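Local structure of prephenate dehydratase (Arthrobacter aurescens, 3MWB) at residues 230-235 with 246-251. The protein probably catalyses the conversion of prephenate to phenylpyruvate, with loss of carbon dioxide and water, in L-phenylalanine biosynthesis. Sequence-based numbering, arbitrary orientation.
With PHE (phenylalanine), chain C; PHE (phenylalanine), chain D.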
loop_
_atom_site.group_PDB
_atom_site.type_symbol
_atom_site.label_atom_id
_atom_site.label_comp_id
_atom_site.label_asym_id
_atom_site.label_seq_id
_atom_site.Cartn_x
_atom_site.Cartn_y
_atom_site.Cartn_z
ATOM N N LEU A 230 15.494 2.833 -4.278
ATOM C CA LEU A 230 16.368 3.042 -3.124
ATOM C C LEU A 230 17.600 2.137 -3.135
ATOM O O LEU A 230 17.545 0.992 -3.616
ATOM C CB LEU A 230 15.603 2.877 -1.810
ATOM C CG LEU A 230 14.313 3.681 -1.659
ATOM C CD1 LEU A 230 13.647 3.299 -0.320
ATOM C CD2 LEU A 230 14.554 5.211 -1.752
ATOM N N SER A 231 18.704 2.639 -2.588
ATOM C CA SER A 231 19.927 1.839 -2.493
ATOM C C SER A 231 20.374 1.619 -1.045
ATOM O O SER A 231 21.290 0.825 -0.788
ATOM C CB SER A 231 21.045 2.490 -3.303
ATOM O OG SER A 231 21.289 3.789 -2.796
ATOM N N ARG A 232 19.755 2.342 -0.099
ATOM C CA ARG A 232 20.077 2.176 1.310
ATOM C C ARG A 232 18.933 2.615 2.191
ATOM O O ARG A 232 18.334 3.666 1.973
ATOM C CB ARG A 232 21.349 2.941 1.703
ATOM C CG ARG A 232 21.852 2.634 3.141
ATOM C CD ARG A 232 23.122 3.434 3.474
ATOM N NE ARG A 232 22.816 4.858 3.375
ATOM C CZ ARG A 232 22.373 5.607 4.379
ATOM N NH1 ARG A 232 22.226 5.080 5.592
ATOM N NH2 ARG A 232 22.070 6.882 4.172
ATOM N N ILE A 233 18.595 1.767 3.163
ATOM C CA ILE A 233 17.768 2.211 4.298
ATOM C C ILE A 233 18.285 1.625 5.617
ATOM O O ILE A 233 18.695 0.460 5.664
ATOM C CB ILE A 233 16.295 1.867 4.118
ATOM C CG1 ILE A 233 15.510 2.237 5.395
ATOM C CG2 ILE A 233 16.132 0.384 3.737
ATOM C CD1 ILE A 233 14.095 1.970 5.316
ATOM N N GLU A 234 18.300 2.455 6.664
ATOM C CA GLU A 234 18.664 2.033 8.010
ATOM C C GLU A 234 17.818 2.806 9.035
ATOM O O GLU A 234 17.758 4.041 9.031
ATOM C CB GLU A 234 20.171 2.232 8.286
ATOM C CG GLU A 234 21.084 1.819 7.123
ATOM C CD GLU A 234 22.567 1.975 7.400
ATOM O OE1 GLU A 234 23.074 1.326 8.343
ATOM O OE2 GLU A 234 23.234 2.725 6.656
ATOM N N SER A 235 17.135 2.065 9.897
ATOM C CA SER A 235 16.506 2.660 11.059
ATOM C C SER A 235 17.511 2.802 12.214
ATOM O O SER A 235 18.421 1.984 12.383
ATOM C CB SER A 235 15.292 1.828 11.478
ATOM O OG SER A 235 15.698 0.508 11.815
ATOM N N PHE A 246 14.698 7.408 13.569
ATOM C CA PHE A 246 14.799 7.999 12.263
ATOM C C PHE A 246 15.239 6.969 11.228
ATOM O O PHE A 246 15.811 5.941 11.572
ATOM C CB PHE A 246 15.681 9.255 12.250
ATOM C CG PHE A 246 17.125 8.989 12.511
ATOM C CD1 PHE A 246 17.957 8.510 11.496
ATOM C CD2 PHE A 246 17.671 9.240 13.771
ATOM C CE1 PHE A 246 19.305 8.265 11.725
ATOM C CE2 PHE A 246 19.032 8.998 14.021
ATOM C CZ PHE A 246 19.848 8.508 13.002
ATOM N N PHE A 247 14.927 7.248 9.968
ATOM C CA PHE A 247 15.354 6.410 8.863
ATOM C C PHE A 247 16.366 7.167 8.005
ATOM O O PHE A 247 16.114 8.291 7.565
ATOM C CB PHE A 247 14.156 5.960 8.042
ATOM C CG PHE A 247 13.064 5.351 8.872
ATOM C CD1 PHE A 247 13.197 4.063 9.360
ATOM C CD2 PHE A 247 11.906 6.079 9.176
ATOM C CE1 PHE A 247 12.174 3.489 10.152
ATOM C CE2 PHE A 247 10.868 5.513 9.937
ATOM C CZ PHE A 247 11.017 4.217 10.445
ATOM N N SER A 248 17.523 6.552 7.819
ATOM C CA SER A 248 18.587 7.049 6.957
ATOM C C SER A 248 18.445 6.363 5.593
ATOM O O SER A 248 18.425 5.123 5.493
ATOM C CB SER A 248 19.936 6.715 7.590
ATOM O OG SER A 248 21.014 7.388 6.965
ATOM N N ILE A 249 18.306 7.161 4.544
ATOM C CA ILE A 249 17.866 6.616 3.254
ATOM C C ILE A 249 18.677 7.213 2.102
ATOM O O ILE A 249 18.880 8.437 2.045
ATOM C CB ILE A 249 16.345 6.908 3.014
ATOM C CG1 ILE A 249 15.449 6.146 4.016
ATOM C CG2 ILE A 249 15.924 6.534 1.590
ATOM C CD1 ILE A 249 14.028 6.673 4.096
ATOM N N ASP A 250 19.142 6.353 1.192
ATOM C CA ASP A 250 19.713 6.820 -0.093
ATOM C C ASP A 250 18.756 6.440 -1.205
ATOM O O ASP A 250 18.347 5.264 -1.303
ATOM C CB ASP A 250 21.092 6.194 -0.397
ATOM C CG ASP A 250 22.157 6.504 0.672
ATOM O OD1 ASP A 250 22.045 7.529 1.398
ATOM O OD2 ASP A 250 23.131 5.720 0.773
ATOM N N ALA A 251 18.379 7.429 -2.025
ATOM C CA ALA A 251 17.546 7.207 -3.219
ATOM C C ALA A 251 18.340 7.463 -4.484
ATOM O O ALA A 251 19.290 8.279 -4.473
ATOM C CB ALA A 251 16.316 8.115 -3.177
HETATM N N PHE C . 15.738 -0.657 -4.655
HETATM C CA PHE C . 14.585 -1.408 -4.027
HETATM C C PHE C . 13.496 -0.445 -3.583
HETATM O O PHE C . 12.517 -0.858 -2.905
HETATM C CB PHE C . 15.041 -2.307 -2.841
HETATM C CG PHE C . 15.898 -1.598 -1.801
HETATM C CD1 PHE C . 15.322 -0.707 -0.871
HETATM C CD2 PHE C . 17.286 -1.840 -1.744
HETATM C CE1 PHE C . 16.104 -0.051 0.079
HETATM C CE2 PHE C . 18.089 -1.195 -0.785
HETATM C CZ PHE C . 17.487 -0.293 0.136
HETATM O OXT PHE C . 13.616 0.773 -3.853
HETATM N N PHE D . 7.211 0.418 13.591
HETATM C CA PHE D . 7.017 1.098 12.285
HETATM C C PHE D . 6.687 0.136 11.144
HETATM O O PHE D . 6.557 -1.068 11.338
HETATM C CB PHE D . 8.221 1.998 11.943
HETATM C CG PHE D . 9.565 1.289 11.905
HETATM C CD1 PHE D . 9.933 0.499 10.809
HETATM C CD2 PHE D . 10.483 1.464 12.940
HETATM C CE1 PHE D . 11.184 -0.123 10.750
HETATM C CE2 PHE D . 11.762 0.843 12.886
HETATM C CZ PHE D . 12.093 0.042 11.802
HETATM O OXT PHE D . 6.534 0.536 9.981
HETATM O O HOH W 1 23.675 4.100 -1.285
#
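Arg232 grips Asp250 side-on. Arg232 NE reaches Asp250 OD2 at 2.8 Å, while its NH2 takes Asp250 OD1. Both oxygens are met from above the carboxylate plane, but they lie close to the guanidinium plane. Arg232 NH1 and NH2 also converge on Ser248 OG, and Arg232 NH1 makes a salt bridge to Glu234 OE2 at 2.8 Å. CG stands anti to the backbone N (chi1 -172°) and the chain bends at chi3 (60°), which lays the guanidinium along strand 246-251. A leucine in place of Arg232 would probably leave the buried Asp250 and Glu234 carboxylates without their shared cation. Thr203 OG1 hydrogen-bonds Asp250 OD1, and a water links OD2 to Ser231 OG. On the other face, Leu230 CD2 packs on Ile249 CG2 (3.8 Å) and Ala251 CB, while Ile233 lies beside Ile249. Asp250 O accepts Ser231 N and, weakly, Arg232 N, forming a classic beta bulge. Beyond it, paired backbone bonds join Glu234 and Ser248. Leu230 N donates to the carboxylate of one bound phenylalanine, and Leu230 O accepts its amino group. Phe247 CZ approaches CG of the second at 3.6 Å, with the Phe247 ring edge-on. Ser235 OG is hydrogen-bonded to Ile233 N of the second subunit. This is an antiparallel hairpin of the ACT domain, whose phenylalanine sites lie at the subunit interface.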